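Local atomic coordinates of MgGH51 (Meripilus giganteus, PDB entry 6ZPV), a protein that hydrolyses terminal alpha-L-arabinofuranosyl linkages, probably in arabinose-containing plant polysaccharides, as a fungal arabinofuranosidase of glycoside hydrolase family GH51. Residues Gly282-Met287 / Thr342-Glu347. Numbering follows the deposited sequence.
Sequences GMEPIM and TLRFVE. With SO4 (sulfate ion), chain R.
E284 meets R344 just ahead of the point where the two chain segments pair as parallel strands. CB lies 3.9 Å from T342 CG2. With chi1 at 68°, CG sits between the backbone N and the carbonyl carbon, and the extended chain beyond it carries the carboxylate to the arginine. There the grip is side-on and two-pronged: R344 NE reaches the syn lone pair of E284 OE2 at 2.8 Å in an almost straight bond (178°), while NH1 donates to OE1 at 2.9 Å, somewhat tilted from both planes. The carboxylate and guanidinium planes, 29° apart, are nearly coplanar, which suits a side-on, two-nitrogen pairing. OE2 also approaches F345 CE2 obliquely, at 3.5 Å, and accepts from a water that donates to P285 O and accepts from R344 N, thus linking strand residue P285 to loop residue R344 ahead of the regular pairing. The guanidinium also holds a sulfate, probably from the crystallisation liquor, NH1 bonding O1 at 3.0 Å. Cut back to alanine, E284 would lose its carboxylate, and R344 would probably be left without this counter-charge and less firmly oriented, the water losing one acceptor.

Further along, P285 CG rests 3.7 Å from L343 CD1, a methyl that also touches M287 CB; the M287 chain runs out extended and then bends at chi3, which brings CE near L343 CD2. The opposite sheet face carries I286 CG1 against F345 CB. Regular pairing is clearest at M287 and V346: M287 N donates to F345 O (3.2 Å) and E347 N to M287 O (2.9 Å). M287 thus bonds the residues flanking V346, the signature of a parallel bridge. Strands 284-289 and 345-348 are neighbours in the eight-stranded parallel sheet, consistent with the (beta/alpha)8 barrel that forms the catalytic domain of GH51 enzymes.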
ATOM      1  N   GLY A 282      -1.588 -10.838  10.193  1.00 13.50           N
ATOM      2  CA  GLY A 282      -0.802 -10.672  11.435  1.00 14.82           C
ATOM      3  C   GLY A 282      -0.008  -9.397  11.530  1.00 14.15           C
ATOM      4  O   GLY A 282       0.799  -9.299  12.436  1.00 20.36           O
ATOM      5  N   MET A 283      -0.240  -8.429  10.653  1.00 13.48           N
ATOM      6  CA  MET A 283       0.394  -7.117  10.797  1.00 12.46           C
ATOM      7  C   MET A 283      -0.329  -6.285  11.858  1.00 11.82           C
ATOM      8  O   MET A 283      -1.527  -6.475  12.043  1.00 13.20           O
ATOM      9  CB  MET A 283       0.353  -6.327   9.482  1.00 12.55           C
ATOM     10  CG  MET A 283       1.230  -6.913   8.391  1.00 14.90           C
ATOM     11  SD  MET A 283       1.338  -5.886   6.915  0.95 14.12           S
ATOM     12  CE  MET A 283       0.606  -6.978   5.706  1.00 19.24           C
ATOM     13  N   GLU A 284       0.381  -5.365  12.475  1.00 11.08           N
ATOM     14  CA  GLU A 284      -0.255  -4.357  13.306  1.00 11.26           C
ATOM     15  C   GLU A 284      -0.145  -2.992  12.640  1.00 10.60           C
ATOM     16  O   GLU A 284       0.792  -2.702  11.873  1.00 11.74           O
ATOM     17  CB  GLU A 284       0.333  -4.291  14.700  1.00 12.32           C
ATOM     18  CG  GLU A 284       1.755  -3.769  14.803  1.00 12.34           C
ATOM     19  CD  GLU A 284       2.233  -3.798  16.248  1.00 12.86           C
ATOM     20  OE1 GLU A 284       3.080  -4.665  16.575  1.00 14.56           O
ATOM     21  OE2 GLU A 284       1.726  -2.986  17.044  1.00 13.80           O
ATOM     22  N   PRO A 285      -1.122  -2.093  12.881  1.00 10.45           N
ATOM     23  CA  PRO A 285      -1.077  -0.775  12.258  1.00 10.81           C
ATOM     24  C   PRO A 285      -0.096   0.169  12.918  1.00 10.64           C
ATOM     25  O   PRO A 285       0.061   0.206  14.117  1.00 11.63           O
ATOM     26  CB  PRO A 285      -2.520  -0.246  12.451  1.00 11.92           C
ATOM     27  CG  PRO A 285      -2.993  -0.977  13.673  1.00 11.77           C
ATOM     28  CD  PRO A 285      -2.383  -2.351  13.610  1.00 12.05           C
ATOM     29  N   ILE A 286       0.447   1.063  12.056  1.00 10.90           N
ATOM     30  CA  ILE A 286       0.958   2.373  12.500  1.00 10.49           C
ATOM     31  C   ILE A 286       0.031   3.365  11.824  1.00 10.55           C
ATOM     32  O   ILE A 286       0.177   3.623  10.626  1.00 11.09           O
ATOM     33  CB  ILE A 286       2.436   2.561  12.214  1.00 10.57           C
ATOM     34  CG1 ILE A 286       3.290   1.518  12.926  1.00 11.21           C
ATOM     35  CG2 ILE A 286       2.829   3.990  12.602  1.00 11.40           C
ATOM     36  CD1 ILE A 286       4.777   1.585  12.691  1.00 12.30           C
ATOM     37  N   MET A 287      -0.992   3.826  12.545  1.00 10.08           N
ATOM     38  CA  MET A 287      -2.080   4.583  11.935  1.00 10.20           C
ATOM     39  C   MET A 287      -1.850   6.080  12.089  1.00  9.89           C
ATOM     40  O   MET A 287      -1.652   6.574  13.199  1.00 10.55           O
ATOM     41  CB  MET A 287      -3.403   4.196  12.567  1.00 10.36           C
ATOM     42  CG  MET A 287      -4.586   4.886  11.913  1.00 10.35           C
ATOM     43  SD  MET A 287      -6.205   4.393  12.527  1.00 10.97           S
ATOM     44  CE  MET A 287      -6.160   5.159  14.136  1.00 11.86           C
ATOM     45  N   THR A 342      -5.961  -4.526  17.111  1.00 15.69           N
ATOM     46  CA  THR A 342      -4.688  -4.107  17.689  1.00 15.51           C
ATOM     47  C   THR A 342      -4.389  -2.651  17.248  1.00 13.43           C
ATOM     48  O   THR A 342      -4.504  -2.364  16.035  1.00 14.34           O
ATOM     49  CB  THR A 342      -3.532  -5.006  17.192  1.00 17.64           C
ATOM     50  OG1 THR A 342      -3.820  -6.330  17.617  1.00 22.86           O
ATOM     51  CG2 THR A 342      -2.189  -4.539  17.687  1.00 17.23           C
ATOM     52  N   LEU A 343      -3.940  -1.808  18.181  1.00 12.60           N
ATOM     53  CA  LEU A 343      -3.403  -0.470  17.790  1.00 12.59           C
ATOM     54  C   LEU A 343      -2.479   0.007  18.909  1.00 12.23           C
ATOM     55  O   LEU A 343      -2.934   0.356  19.986  1.00 14.49           O
ATOM     56  CB  LEU A 343      -4.514   0.549  17.562  1.00 13.32           C
ATOM     57  CG  LEU A 343      -4.057   1.938  17.203  1.00 12.55           C
ATOM     58  CD1 LEU A 343      -3.375   2.017  15.857  1.00 13.03           C
ATOM     59  CD2 LEU A 343      -5.226   2.923  17.261  1.00 13.68           C
ATOM     60  N   ARG A 344      -1.178   0.037  18.642  1.00 11.96           N
ATOM     61  CA  ARG A 344      -0.173   0.450  19.611  1.00 12.27           C
ATOM     62  C   ARG A 344       0.469   1.778  19.253  1.00 11.66           C
ATOM     63  O   ARG A 344       1.135   2.361  20.133  1.00 12.39           O
ATOM     64  CB  ARG A 344       0.924  -0.619  19.769  1.00 13.37           C
ATOM     65  CG  ARG A 344       0.393  -1.967  20.230  1.00 14.20           C
ATOM     66  CD  ARG A 344       1.478  -2.848  20.764  1.00 15.73           C
ATOM     67  NE  ARG A 344       2.454  -3.223  19.788  1.00 15.26           N
ATOM     68  CZ  ARG A 344       3.703  -3.671  20.000  1.00 16.13           C
ATOM     69  NH1 ARG A 344       4.462  -4.046  18.995  1.00 16.50           N
ATOM     70  NH2 ARG A 344       4.195  -3.730  21.213  1.00 20.23           N
ATOM     71  N   PHE A 345       0.373   2.209  17.997  1.00 12.05           N
ATOM     72  CA  PHE A 345       1.166   3.334  17.461  1.00 11.36           C
ATOM     73  C   PHE A 345       0.236   4.226  16.603  1.00 11.26           C
ATOM     74  O   PHE A 345      -0.409   3.715  15.697  1.00 11.75           O
ATOM     75  CB  PHE A 345       2.274   2.798  16.550  1.00 11.69           C
ATOM     76  CG  PHE A 345       3.249   1.850  17.194  1.00 11.94           C
ATOM     77  CD1 PHE A 345       4.153   2.292  18.132  1.00 13.74           C
ATOM     78  CD2 PHE A 345       3.167   0.512  16.925  1.00 12.89           C
ATOM     79  CE1 PHE A 345       5.027   1.397  18.726  1.00 14.71           C
ATOM     80  CE2 PHE A 345       4.007  -0.384  17.586  1.00 14.14           C
ATOM     81  CZ  PHE A 345       4.947   0.057  18.462  1.00 14.68           C
ATOM     82  N   VAL A 346       0.287   5.523  16.871  1.00 10.62           N
ATOM     83  CA  VAL A 346      -0.432   6.520  16.088  1.00 10.55           C
ATOM     84  C   VAL A 346       0.546   7.615  15.685  1.00 10.98           C
ATOM     85  O   VAL A 346       1.303   8.121  16.561  1.00 11.68           O
ATOM     86  CB  VAL A 346      -1.671   7.099  16.807  1.00 11.27           C
ATOM     87  CG1 VAL A 346      -2.181   8.355  16.133  1.00 11.29           C
ATOM     88  CG2 VAL A 346      -2.732   6.022  16.940  1.00 11.72           C
ATOM     89  N   GLU A 347       0.539   7.960  14.397  1.00 10.63           N
ATOM     90  CA  GLU A 347       1.424   9.014  13.886  1.00 10.31           C
ATOM     91  C   GLU A 347       0.627  10.309  13.727  1.00 10.78           C
ATOM     92  O   GLU A 347      -0.486  10.307  13.171  1.00 10.89           O
ATOM     93  CB  GLU A 347       2.057   8.548  12.556  1.00 10.70           C
ATOM     94  CG  GLU A 347       3.093   9.510  12.008  1.00 10.56           C
ATOM     95  CD  GLU A 347       4.042   8.901  11.006  1.00 11.10           C
ATOM     96  OE1 GLU A 347       3.910   7.706  10.706  1.00 11.07           O
ATOM     97  OE2 GLU A 347       4.953   9.682  10.522  1.00 11.39           O
TER
HETATM   98  S   SO4 R 728       7.860  -5.307  20.454  0.76 18.39           S
HETATM   99  O1  SO4 R 728       7.322  -5.029  19.107  0.75 20.51           O
HETATM  100  O2  SO4 R 728       6.873  -5.587  21.452  0.75 27.22           O
HETATM  101  O3  SO4 R 728       8.616  -4.067  20.881  0.75 25.00           O
HETATM  102  O4  SO4 R 728       8.860  -6.348  20.270  0.75 21.98           O
HETATM  103  O   HOH W   1      -0.320  -1.319  16.359  1.00 12.76           O